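Local coordinates for protein serine--tRNA ligase (Pyrococcus horikoshii, PDB 2DQ0) that attaches serine to tRNA(Ser), and probably also to tRNA(Sec), in an ATP-dependent reaction that runs through a seryl-adenylate intermediate, at residues A[125-130]-A[338-343]; A[303-308]-A[405-410]; A[356-361]-A[369-374]. All coordinates share one frame; numbering follows the deposited sequence.

The three contacts belong to one sheet, the antiparallel core of the class II catalytic domain. Crossing it, the strands run 124-129, 338-342, 354-362, 367-376, 398-406 and 301-311, so contact 1 lies at one side, contact 3 in the middle and contact 2 beyond it. Centres of contacts 1 and 3 are about 8 Å apart, of contacts 2 and 3 about 12 Å, and of contacts 1 and 2 about 18 Å. Along the chain contacts 1 and 2 interleave, while the hairpin of contact 3 falls between the two segments of contact 2. Contacts 2 and 3 both hold the seryl-adenylate analogue; contact 1 adds a strand away from it.

Contact 1 (A[125-130]-A[338-343]); sequences PIRFWG and YRVVNI
Over one face of the Tyr-338 ring lies Trp-129 CB, 3.8 Å from the centroid and displaced toward the rim, a CH-pi contact. Val-340 CG1 sits in plane at the edge of the same ring and also covers one face of the Arg-127 guanidinium. The indole runs on past the phenol: the planes of its five-membered ring and of the Tyr-338 ring are 18° apart, but the centroids are 5.5 Å apart and the rings barely overlap.

With chi1 at 67°, Tyr-338 CG stands between its backbone N and carbonyl carbon, swinging the ring across to the neighbouring strand. On the other face, Arg-339 lies alongside Phe-128, CB meeting the phenyl ring obliquely, and Arg-339 NH2 comes within 3.6 Å of Pro-125 CG. Strand 124-129 pairs antiparallel with 338-342, adding to the side of the class II catalytic sheet, with the Tyr-338/Val-340 face against helix 316-333. At a classic beta bulge, Ile-126 and Arg-127 both face Val-340.

Glu-328 of that helix forms a salt bridge with Arg-127 and a hydrogen bond with Tyr-338 OH, whose second partner is Gln-332. An alanine in place of Tyr-338 is likely to leave Trp-129 CB without its aromatic cover and Glu-328 without a hydroxyl partner. Arg-339 pairs with Glu-359; both arginines have their charge met by an acid outside the two strands, while within the pair their side chains make only van der Waals contacts.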
loop_
_atom_site.group_PDB
_atom_site.type_symbol
_atom_site.label_atom_id
_atom_site.label_comp_id
_atom_site.label_asym_id
_atom_site.label_seq_id
_atom_site.Cartn_x
_atom_site.Cartn_y
_atom_site.Cartn_z
ATOM N N PRO A 125 19.311 -21.710 19.193
ATOM C CA PRO A 125 19.504 -20.429 19.895
ATOM C C PRO A 125 21.010 -20.273 20.012
ATOM O O PRO A 125 21.692 -21.247 20.312
ATOM C CB PRO A 125 18.853 -20.667 21.258
ATOM C CG PRO A 125 17.855 -21.755 20.992
ATOM C CD PRO A 125 18.603 -22.676 20.046
ATOM N N ILE A 126 21.537 -19.075 19.785
ATOM C CA ILE A 126 22.984 -18.886 19.844
ATOM C C ILE A 126 23.393 -17.688 20.660
ATOM O O ILE A 126 24.573 -17.437 20.855
ATOM C CB ILE A 126 23.579 -18.698 18.430
ATOM C CG1 ILE A 126 22.941 -17.479 17.756
ATOM C CG2 ILE A 126 23.352 -19.948 17.580
ATOM C CD1 ILE A 126 23.526 -17.170 16.405
ATOM N N ARG A 127 22.417 -16.951 21.156
ATOM C CA ARG A 127 22.717 -15.748 21.903
ATOM C C ARG A 127 21.457 -15.273 22.643
ATOM O O ARG A 127 20.339 -15.436 22.159
ATOM C CB ARG A 127 23.238 -14.697 20.901
ATOM C CG ARG A 127 23.525 -13.336 21.485
ATOM C CD ARG A 127 24.582 -12.541 20.699
ATOM N NE ARG A 127 24.262 -12.135 19.319
ATOM C CZ ARG A 127 24.366 -12.919 18.244
ATOM N NH1 ARG A 127 24.762 -14.171 18.364
ATOM N NH2 ARG A 127 24.139 -12.433 17.033
ATOM N N PHE A 128 21.635 -14.712 23.832
ATOM C CA PHE A 128 20.511 -14.229 24.613
ATOM C C PHE A 128 20.850 -12.880 25.203
ATOM O O PHE A 128 22.003 -12.625 25.526
ATOM C CB PHE A 128 20.196 -15.182 25.761
ATOM C CG PHE A 128 19.880 -16.571 25.326
ATOM C CD1 PHE A 128 20.898 -17.489 25.108
ATOM C CD2 PHE A 128 18.554 -16.975 25.172
ATOM C CE1 PHE A 128 20.606 -18.792 24.747
ATOM C CE2 PHE A 128 18.245 -18.275 24.812
ATOM C CZ PHE A 128 19.273 -19.194 24.599
ATOM N N TRP A 129 19.847 -12.025 25.377
ATOM C CA TRP A 129 20.095 -10.704 25.932
ATOM C C TRP A 129 18.918 -10.242 26.792
ATOM O O TRP A 129 17.775 -10.546 26.475
ATOM C CB TRP A 129 20.330 -9.713 24.775
ATOM C CG TRP A 129 20.655 -8.322 25.238
ATOM C CD1 TRP A 129 21.897 -7.816 25.517
ATOM C CD2 TRP A 129 19.716 -7.319 25.647
ATOM N NE1 TRP A 129 21.785 -6.567 26.089
ATOM C CE2 TRP A 129 20.459 -6.240 26.182
ATOM C CE3 TRP A 129 18.317 -7.232 25.622
ATOM C CZ2 TRP A 129 19.849 -5.092 26.689
ATOM C CZ3 TRP A 129 17.711 -6.085 26.131
ATOM C CH2 TRP A 129 18.479 -5.034 26.657
ATOM N N GLY A 130 19.197 -9.526 27.883
ATOM C CA GLY A 130 18.132 -8.982 28.725
ATOM C C GLY A 130 17.591 -9.756 29.917
ATOM O O GLY A 130 17.937 -10.920 30.139
ATOM N N TYR A 338 15.590 -10.780 24.436
ATOM C CA TYR A 338 15.434 -11.634 23.269
ATOM C C TYR A 338 16.521 -12.694 23.230
ATOM O O TYR A 338 17.412 -12.748 24.082
ATOM C CB TYR A 338 15.541 -10.772 22.002
ATOM C CG TYR A 338 16.928 -10.164 21.771
ATOM C CD1 TYR A 338 17.948 -10.910 21.185
ATOM C CD2 TYR A 338 17.227 -8.857 22.179
ATOM C CE1 TYR A 338 19.237 -10.384 21.012
ATOM C CE2 TYR A 338 18.520 -8.313 22.011
ATOM C CZ TYR A 338 19.520 -9.088 21.430
ATOM O OH TYR A 338 20.806 -8.591 21.302
ATOM N N ARG A 339 16.436 -13.528 22.211
ATOM C CA ARG A 339 17.410 -14.568 21.984
ATOM C C ARG A 339 17.524 -14.600 20.450
ATOM O O ARG A 339 16.524 -14.433 19.757
ATOM C CB ARG A 339 16.894 -15.909 22.540
ATOM C CG ARG A 339 15.745 -16.515 21.753
ATOM C CD ARG A 339 15.258 -17.837 22.303
ATOM N NE ARG A 339 14.449 -18.493 21.283
ATOM C CZ ARG A 339 14.196 -19.795 21.231
ATOM N NH1 ARG A 339 13.457 -20.288 20.245
ATOM N NH2 ARG A 339 14.683 -20.605 22.161
ATOM N N VAL A 340 18.723 -14.742 19.899
ATOM C CA VAL A 340 18.787 -14.796 18.448
ATOM C C VAL A 340 19.037 -16.236 18.084
ATOM O O VAL A 340 19.765 -16.954 18.765
ATOM C CB VAL A 340 19.855 -13.834 17.823
ATOM C CG1 VAL A 340 20.492 -12.985 18.894
ATOM C CG2 VAL A 340 20.848 -14.606 16.990
ATOM N N VAL A 341 18.414 -16.653 16.997
ATOM C CA VAL A 341 18.482 -18.029 16.580
ATOM C C VAL A 341 19.086 -18.259 15.203
ATOM O O VAL A 341 18.972 -17.421 14.319
ATOM C CB VAL A 341 17.041 -18.610 16.638
ATOM C CG1 VAL A 341 16.945 -19.891 15.864
ATOM C CG2 VAL A 341 16.634 -18.832 18.086
ATOM N N ASN A 342 19.760 -19.391 15.035
ATOM C CA ASN A 342 20.296 -19.743 13.741
ATOM C C ASN A 342 19.249 -20.703 13.201
ATOM O O ASN A 342 19.000 -21.770 13.759
ATOM C CB ASN A 342 21.641 -20.447 13.860
ATOM C CG ASN A 342 22.266 -20.752 12.495
ATOM O OD1 ASN A 342 21.670 -20.485 11.434
ATOM N ND2 ASN A 342 23.471 -21.321 12.519
ATOM N N ILE A 343 18.615 -20.305 12.116
ATOM C CA ILE A 343 17.575 -21.111 11.539
ATOM C C ILE A 343 18.135 -22.304 10.821
ATOM O O ILE A 343 19.112 -22.186 10.085
ATOM C CB ILE A 343 16.723 -20.236 10.631
ATOM C CG1 ILE A 343 16.010 -19.218 11.528
ATOM C CG2 ILE A 343 15.756 -21.093 9.781
ATOM C CD1 ILE A 343 15.279 -18.173 10.765
#

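Contact 2 (A[303-308]-A[405-410]); sequences HKVEQF and STAIAT. With SSA (5'-O-(N-(L-seryl)-sulfamoyl)adenosine), chain G.
Glu-306 and Thr-406 sit opposite each other as a non-hydrogen-bonded antiparallel pair and together grip the seryl hydroxyl of the bound analogue. Its OG donates to Glu-306 OE1 at 2.7 Å and accepts from Thr-406 OG1 at 2.8 Å. The amino nitrogen, N10, donates to Glu-306 OE2 at 2.6 Å, so each carboxylate oxygen holds one polar group of the serine. A bend at chi2 (87°) carries the carboxylate there. Further along, Ala-409 CB touches the ribose O4' at 3.4 Å.

Around this shell, Lys-304 crosses Thr-406 at about a right angle. Lys-304 NZ forms a salt bridge with Glu-306 OE1, 3.2 Å and weak as a hydrogen bond, and a hydrogen bond to Thr-252. Ser-373 N, on the neighbouring strand 367-376, is hydrogen-bonded to Thr-406 OG1 and so fixes the hydroxyl that donates to the seryl OG.

These strands belong to the class II signature motifs: 303-308 to the second strand of motif 2, 405-410 to the passage from strand to helix in motif 3. The chain turns a corner at Ala-407, where a classic beta bulge has Ala-407 N and Ile-408 N both donating to Val-305 O. Ala-409 is the N-cap of helix 410-420.

At the far end a water bridges His-303 N and Thr-410 OG1. The His-303 ring reaches Asp-196 through ND1 and Tyr-219 of the second subunit through NE2.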
loop_
_atom_site.group_PDB
_atom_site.type_symbol
_atom_site.label_atom_id
_atom_site.label_comp_id
_atom_site.label_asym_id
_atom_site.label_seq_id
_atom_site.Cartn_x
_atom_site.Cartn_y
_atom_site.Cartn_z
ATOM N N HIS A 303 4.053 -1.941 8.881
ATOM C CA HIS A 303 5.140 -1.056 8.505
ATOM C C HIS A 303 6.471 -1.679 8.904
ATOM O O HIS A 303 6.582 -2.294 9.972
ATOM C CB HIS A 303 4.941 0.278 9.204
ATOM C CG HIS A 303 3.723 1.006 8.747
ATOM N ND1 HIS A 303 3.086 1.953 9.520
ATOM C CD2 HIS A 303 3.043 0.956 7.574
ATOM C CE1 HIS A 303 2.066 2.453 8.844
ATOM N NE2 HIS A 303 2.017 1.865 7.660
ATOM N N LYS A 304 7.476 -1.534 8.043
ATOM C CA LYS A 304 8.796 -2.076 8.324
ATOM C C LYS A 304 9.974 -1.277 7.775
ATOM O O LYS A 304 10.009 -0.909 6.612
ATOM C CB LYS A 304 8.889 -3.516 7.821
ATOM C CG LYS A 304 10.201 -4.188 8.165
ATOM C CD LYS A 304 10.146 -5.699 7.908
ATOM C CE LYS A 304 9.733 -6.009 6.463
ATOM N NZ LYS A 304 10.647 -5.378 5.455
ATOM N N VAL A 305 10.929 -0.995 8.649
ATOM C CA VAL A 305 12.145 -0.295 8.277
ATOM C C VAL A 305 13.076 -1.457 7.941
ATOM O O VAL A 305 13.321 -2.323 8.788
ATOM C CB VAL A 305 12.698 0.504 9.463
ATOM C CG1 VAL A 305 14.059 1.106 9.122
ATOM C CG2 VAL A 305 11.716 1.594 9.835
ATOM N N GLU A 306 13.589 -1.477 6.714
ATOM C CA GLU A 306 14.424 -2.582 6.244
ATOM C C GLU A 306 15.867 -2.271 5.858
ATOM O O GLU A 306 16.142 -1.264 5.208
ATOM C CB GLU A 306 13.724 -3.216 5.032
ATOM C CG GLU A 306 14.486 -4.331 4.346
ATOM C CD GLU A 306 14.212 -5.669 4.972
ATOM O OE1 GLU A 306 13.777 -5.688 6.138
ATOM O OE2 GLU A 306 14.437 -6.698 4.300
ATOM N N GLN A 307 16.777 -3.168 6.236
ATOM C CA GLN A 307 18.197 -3.041 5.887
ATOM C C GLN A 307 18.439 -3.892 4.646
ATOM O O GLN A 307 18.029 -5.056 4.604
ATOM C CB GLN A 307 19.114 -3.619 6.974
ATOM C CG GLN A 307 19.129 -2.954 8.339
ATOM C CD GLN A 307 19.996 -3.743 9.303
ATOM O OE1 GLN A 307 19.499 -4.449 10.196
ATOM N NE2 GLN A 307 21.301 -3.658 9.107
ATOM N N PHE A 308 19.105 -3.339 3.639
ATOM C CA PHE A 308 19.421 -4.133 2.455
ATOM C C PHE A 308 20.845 -3.806 2.047
ATOM O O PHE A 308 21.249 -2.634 2.042
ATOM C CB PHE A 308 18.457 -3.842 1.326
ATOM C CG PHE A 308 18.560 -4.807 0.169
ATOM C CD1 PHE A 308 19.598 -4.696 -0.770
ATOM C CD2 PHE A 308 17.582 -5.793 -0.015
ATOM C CE1 PHE A 308 19.647 -5.548 -1.875
ATOM C CE2 PHE A 308 17.621 -6.650 -1.112
ATOM C CZ PHE A 308 18.655 -6.530 -2.052
ATOM N N SER A 405 17.743 -7.521 6.158
ATOM C CA SER A 405 17.448 -7.748 7.547
ATOM C C SER A 405 16.479 -6.726 8.058
ATOM O O SER A 405 16.527 -5.539 7.716
ATOM C CB SER A 405 18.722 -7.677 8.383
ATOM O OG SER A 405 18.452 -7.824 9.768
ATOM N N THR A 406 15.585 -7.202 8.893
ATOM C CA THR A 406 14.631 -6.316 9.502
ATOM C C THR A 406 15.428 -5.360 10.378
ATOM O O THR A 406 16.417 -5.764 10.992
ATOM C CB THR A 406 13.695 -7.093 10.447
ATOM O OG1 THR A 406 13.223 -8.269 9.787
ATOM C CG2 THR A 406 12.519 -6.222 10.880
ATOM N N ALA A 407 15.030 -4.096 10.408
ATOM C CA ALA A 407 15.639 -3.163 11.351
ATOM C C ALA A 407 14.498 -3.209 12.370
ATOM O O ALA A 407 14.662 -3.680 13.479
ATOM C CB ALA A 407 15.777 -1.778 10.765
ATOM N N ILE A 408 13.322 -2.748 11.969
ATOM C CA ILE A 408 12.151 -2.816 12.841
ATOM C C ILE A 408 10.846 -2.976 12.066
ATOM O O ILE A 408 10.511 -2.175 11.192
ATOM C CB ILE A 408 11.962 -1.565 13.703
ATOM C CG1 ILE A 408 13.037 -1.489 14.775
ATOM C CG2 ILE A 408 10.567 -1.601 14.360
ATOM C CD1 ILE A 408 12.889 -0.246 15.700
ATOM N N ALA A 409 10.109 -4.024 12.374
ATOM C CA ALA A 409 8.819 -4.194 11.741
ATOM C C ALA A 409 7.967 -3.696 12.919
ATOM O O ALA A 409 7.898 -4.350 13.958
ATOM C CB ALA A 409 8.576 -5.671 11.425
ATOM N N THR A 410 7.358 -2.523 12.770
ATOM C CA THR A 410 6.581 -1.906 13.859
ATOM C C THR A 410 5.508 -2.780 14.494
ATOM O O THR A 410 5.337 -2.765 15.706
ATOM C CB THR A 410 5.924 -0.573 13.419
ATOM O OG1 THR A 410 4.894 -0.836 12.469
ATOM C CG2 THR A 410 6.936 0.343 12.782
HETATM N N10 SSA G . 12.951 -8.811 4.025
HETATM C CA SSA G . 13.062 -9.745 5.160
HETATM C CB SSA G . 13.820 -9.123 6.302
HETATM O OG SSA G . 13.063 -8.107 6.969
HETATM C C9 SSA G . 11.713 -10.199 5.705
HETATM O O9 SSA G . 10.667 -9.700 5.301
HETATM N N8 SSA G . 11.732 -11.176 6.620
HETATM S S1 SSA G . 10.362 -11.685 7.289
HETATM O O1S SSA G . 9.575 -12.231 6.193
HETATM O O2S SSA G . 10.754 -12.536 8.407
HETATM O "O5'" SSA G . 9.686 -10.369 7.809
HETATM C "C5'" SSA G . 10.384 -9.547 8.724
HETATM C "C4'" SSA G . 9.582 -9.283 9.960
HETATM O "O4'" SSA G . 8.363 -8.586 9.638
HETATM C "C3'" SSA G . 9.112 -10.470 10.778
HETATM O "O3'" SSA G . 10.181 -10.968 11.556
HETATM C "C2'" SSA G . 8.083 -9.776 11.652
HETATM O "O2'" SSA G . 8.632 -8.954 12.655
HETATM C "C1'" SSA G . 7.373 -8.907 10.605
HETATM N N9 SSA G . 6.295 -9.589 9.894
HETATM C C8 SSA G . 6.367 -10.529 8.878
HETATM N N7 SSA G . 5.198 -10.942 8.462
HETATM C C5 SSA G . 4.295 -10.238 9.253
HETATM C C6 SSA G . 2.876 -10.234 9.320
HETATM N N6 SSA G . 2.109 -10.991 8.541
HETATM N N1 SSA G . 2.276 -9.396 10.220
HETATM C C2 SSA G . 3.060 -8.621 11.001
HETATM N N3 SSA G . 4.410 -8.545 11.031
HETATM C C4 SSA G . 4.964 -9.394 10.135
HETATM O O HOH W 1 3.051 -2.151 11.263
#

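Contact 3 (A[356-361]-A[369-374]); sequences YDIEAW and REVVSA. With SSA (5'-O-(N-(L-seryl)-sulfamoyl)adenosine), chain G; SO4 (sulfate ion), chain D.
Asp-357 points its two carboxylate oxygens at different neighbours on the opposite strand. Ser-373 OG donates to Asp-357 OD1 at 2.6 Å, coming in from above the carboxylate plane, 40° out of it. Asp-357 OD2 lies 3.7 Å from Glu-370 OE2, and the two carboxylates are turned 32° against each other, a pairing of like charges that would probably cost energy if both were ionised. Glu-370 is stretched straight out, CG anti to the backbone N (chi1 174°), which brings OE1 to the ribose of the bound analogue: O3' donates to Glu-370 OE1 at 2.8 Å. Across from Glu-370, Glu-359 turns its CG over the Glu-370 backbone.

On the other face Ile-358 packs against Val-372 through CB, CG1 and CD1, with the bulged Val-371 beside it, Ile-358 CG2 lying 3.7 Å from Val-371 CG1; helix 316-333 covers Ile-358 with Ile-324 and Ala-327. Both valines face Ile-358 because of a classic beta bulge. Val-371 N bonds to Ile-358 O at 2.7 Å, whereas Val-372 N reaches the same oxygen only weakly. Val-371 in turn offers its O to the ribose O2', in a weak bond.

Arg-369, which leaves the strand on the Ile-358 face, curls at chi2 and chi3. The edge of its guanidinium meets a sulfate, probably from the crystallisation liquor, with Arg-369 NH1 3.0 Å from O4, while NH2 bonds to Gln-365.

The two strands form the beta hairpin 354-362/367-376 of the class II synthetase core, whose bulged second strand, with Glu-370, Val-371 and Ser-373, borders the ribose and sulfamoyl part of the adenylate site.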
loop_
_atom_site.group_PDB
_atom_site.type_symbol
_atom_site.label_atom_id
_atom_site.label_comp_id
_atom_site.label_asym_id
_atom_site.label_seq_id
_atom_site.Cartn_x
_atom_site.Cartn_y
_atom_site.Cartn_z
ATOM N N TYR A 356 19.478 -15.548 10.479
ATOM C CA TYR A 356 19.404 -15.334 11.920
ATOM C C TYR A 356 18.087 -14.626 12.208
ATOM O O TYR A 356 17.695 -13.725 11.476
ATOM C CB TYR A 356 20.534 -14.445 12.423
ATOM C CG TYR A 356 21.906 -15.052 12.394
ATOM C CD1 TYR A 356 22.983 -14.332 11.894
ATOM C CD2 TYR A 356 22.148 -16.318 12.926
ATOM C CE1 TYR A 356 24.274 -14.848 11.926
ATOM C CE2 TYR A 356 23.444 -16.851 12.962
ATOM C CZ TYR A 356 24.501 -16.101 12.460
ATOM O OH TYR A 356 25.787 -16.580 12.506
ATOM N N ASP A 357 17.408 -15.033 13.274
ATOM C CA ASP A 357 16.158 -14.401 13.675
ATOM C C ASP A 357 16.289 -13.842 15.086
ATOM O O ASP A 357 17.003 -14.386 15.931
ATOM C CB ASP A 357 15.002 -15.411 13.695
ATOM C CG ASP A 357 14.402 -15.674 12.323
ATOM O OD1 ASP A 357 15.029 -15.333 11.297
ATOM O OD2 ASP A 357 13.292 -16.251 12.275
ATOM N N ILE A 358 15.614 -12.741 15.344
ATOM C CA ILE A 358 15.602 -12.219 16.687
ATOM C C ILE A 358 14.205 -12.538 17.209
ATOM O O ILE A 358 13.215 -12.020 16.682
ATOM C CB ILE A 358 15.791 -10.713 16.733
ATOM C CG1 ILE A 358 17.168 -10.347 16.172
ATOM C CG2 ILE A 358 15.616 -10.234 18.176
ATOM C CD1 ILE A 358 17.487 -8.865 16.202
ATOM N N GLU A 359 14.119 -13.408 18.213
ATOM C CA GLU A 359 12.832 -13.770 18.803
ATOM C C GLU A 359 12.774 -13.114 20.150
ATOM O O GLU A 359 13.568 -13.436 21.028
ATOM C CB GLU A 359 12.692 -15.282 18.959
ATOM C CG GLU A 359 12.604 -16.041 17.631
ATOM C CD GLU A 359 12.775 -17.550 17.800
ATOM O OE1 GLU A 359 12.601 -18.306 16.821
ATOM O OE2 GLU A 359 13.094 -17.987 18.923
ATOM N N ALA A 360 11.855 -12.165 20.300
ATOM C CA ALA A 360 11.691 -11.436 21.563
ATOM C C ALA A 360 10.878 -12.222 22.526
ATOM O O ALA A 360 9.980 -12.959 22.139
ATOM C CB ALA A 360 11.008 -10.104 21.349
ATOM N N TRP A 361 11.209 -12.054 23.794
ATOM C CA TRP A 361 10.486 -12.702 24.858
ATOM C C TRP A 361 9.165 -11.927 24.954
ATOM O O TRP A 361 9.157 -10.700 24.992
ATOM C CB TRP A 361 11.266 -12.592 26.179
ATOM C CG TRP A 361 10.458 -13.147 27.298
ATOM C CD1 TRP A 361 9.916 -12.458 28.348
ATOM C CD2 TRP A 361 9.973 -14.489 27.403
ATOM N NE1 TRP A 361 9.116 -13.288 29.102
ATOM C CE2 TRP A 361 9.132 -14.543 28.544
ATOM C CE3 TRP A 361 10.166 -15.650 26.644
ATOM C CZ2 TRP A 361 8.480 -15.725 28.945
ATOM C CZ3 TRP A 361 9.523 -16.822 27.038
ATOM C CH2 TRP A 361 8.688 -16.849 28.182
ATOM N N ARG A 369 9.124 -14.847 20.375
ATOM C CA ARG A 369 8.495 -14.770 19.058
ATOM C C ARG A 369 9.355 -13.973 18.087
ATOM O O ARG A 369 9.913 -12.927 18.460
ATOM C CB ARG A 369 7.108 -14.114 19.154
ATOM C CG ARG A 369 6.149 -14.713 20.186
ATOM C CD ARG A 369 5.959 -16.205 20.004
ATOM N NE ARG A 369 5.621 -16.632 18.637
ATOM C CZ ARG A 369 4.389 -16.667 18.114
ATOM N NH1 ARG A 369 4.211 -17.084 16.866
ATOM N NH2 ARG A 369 3.330 -16.282 18.816
ATOM N N GLU A 370 9.450 -14.476 16.851
ATOM C CA GLU A 370 10.210 -13.821 15.793
ATOM C C GLU A 370 9.804 -12.378 15.708
ATOM O O GLU A 370 8.612 -12.054 15.686
ATOM C CB GLU A 370 9.960 -14.449 14.420
ATOM C CG GLU A 370 10.642 -13.660 13.287
ATOM C CD GLU A 370 10.392 -14.236 11.908
ATOM O OE1 GLU A 370 10.837 -13.609 10.917
ATOM O OE2 GLU A 370 9.760 -15.314 11.810
ATOM N N VAL A 371 10.806 -11.515 15.630
ATOM C CA VAL A 371 10.560 -10.100 15.570
ATOM C C VAL A 371 11.428 -9.471 14.454
ATOM O O VAL A 371 11.174 -8.353 14.018
ATOM C CB VAL A 371 10.808 -9.509 16.979
ATOM C CG1 VAL A 371 12.268 -9.030 17.140
ATOM C CG2 VAL A 371 9.776 -8.449 17.265
ATOM N N VAL A 372 12.449 -10.202 14.002
ATOM C CA VAL A 372 13.312 -9.765 12.899
ATOM C C VAL A 372 14.027 -10.943 12.249
ATOM O O VAL A 372 14.272 -11.964 12.876
ATOM C CB VAL A 372 14.403 -8.680 13.300
ATOM C CG1 VAL A 372 14.387 -8.421 14.767
ATOM C CG2 VAL A 372 15.807 -9.126 12.857
ATOM N N SER A 373 14.355 -10.779 10.973
ATOM C CA SER A 373 15.053 -11.794 10.207
ATOM C C SER A 373 16.189 -11.130 9.431
ATOM O O SER A 373 16.008 -10.055 8.840
ATOM C CB SER A 373 14.082 -12.455 9.234
ATOM O OG SER A 373 14.164 -13.860 9.343
ATOM N N ALA A 374 17.358 -11.764 9.452
ATOM C CA ALA A 374 18.545 -11.276 8.731
ATOM C C ALA A 374 19.056 -12.414 7.847
ATOM O O ALA A 374 19.450 -13.464 8.335
ATOM C CB ALA A 374 19.629 -10.848 9.714
HETATM N N10 SSA G . 12.951 -8.811 4.025
HETATM C CA SSA G . 13.062 -9.745 5.160
HETATM C CB SSA G . 13.820 -9.123 6.302
HETATM O OG SSA G . 13.063 -8.107 6.969
HETATM C C9 SSA G . 11.713 -10.199 5.705
HETATM O O9 SSA G . 10.667 -9.700 5.301
HETATM N N8 SSA G . 11.732 -11.176 6.620
HETATM S S1 SSA G . 10.362 -11.685 7.289
HETATM O O1S SSA G . 9.575 -12.231 6.193
HETATM O O2S SSA G . 10.754 -12.536 8.407
HETATM O "O5'" SSA G . 9.686 -10.369 7.809
HETATM C "C5'" SSA G . 10.384 -9.547 8.724
HETATM C "C4'" SSA G . 9.582 -9.283 9.960
HETATM O "O4'" SSA G . 8.363 -8.586 9.638
HETATM C "C3'" SSA G . 9.112 -10.470 10.778
HETATM O "O3'" SSA G . 10.181 -10.968 11.556
HETATM C "C2'" SSA G . 8.083 -9.776 11.652
HETATM O "O2'" SSA G . 8.632 -8.954 12.655
HETATM C "C1'" SSA G . 7.373 -8.907 10.605
HETATM N N9 SSA G . 6.295 -9.589 9.894
HETATM C C8 SSA G . 6.367 -10.529 8.878
HETATM N N7 SSA G . 5.198 -10.942 8.462
HETATM C C5 SSA G . 4.295 -10.238 9.253
HETATM C C6 SSA G . 2.876 -10.234 9.320
HETATM N N6 SSA G . 2.109 -10.991 8.541
HETATM N N1 SSA G . 2.276 -9.396 10.220
HETATM C C2 SSA G . 3.060 -8.621 11.001
HETATM N N3 SSA G . 4.410 -8.545 11.031
HETATM C C4 SSA G . 4.964 -9.394 10.135
HETATM S S SO4 D . 0.298 -17.891 16.291
HETATM O O1 SO4 D . -0.197 -16.704 15.564
HETATM O O2 SO4 D . 0.311 -17.584 17.734
HETATM O O3 SO4 D . -0.567 -19.065 16.047
HETATM O O4 SO4 D . 1.657 -18.202 15.817
#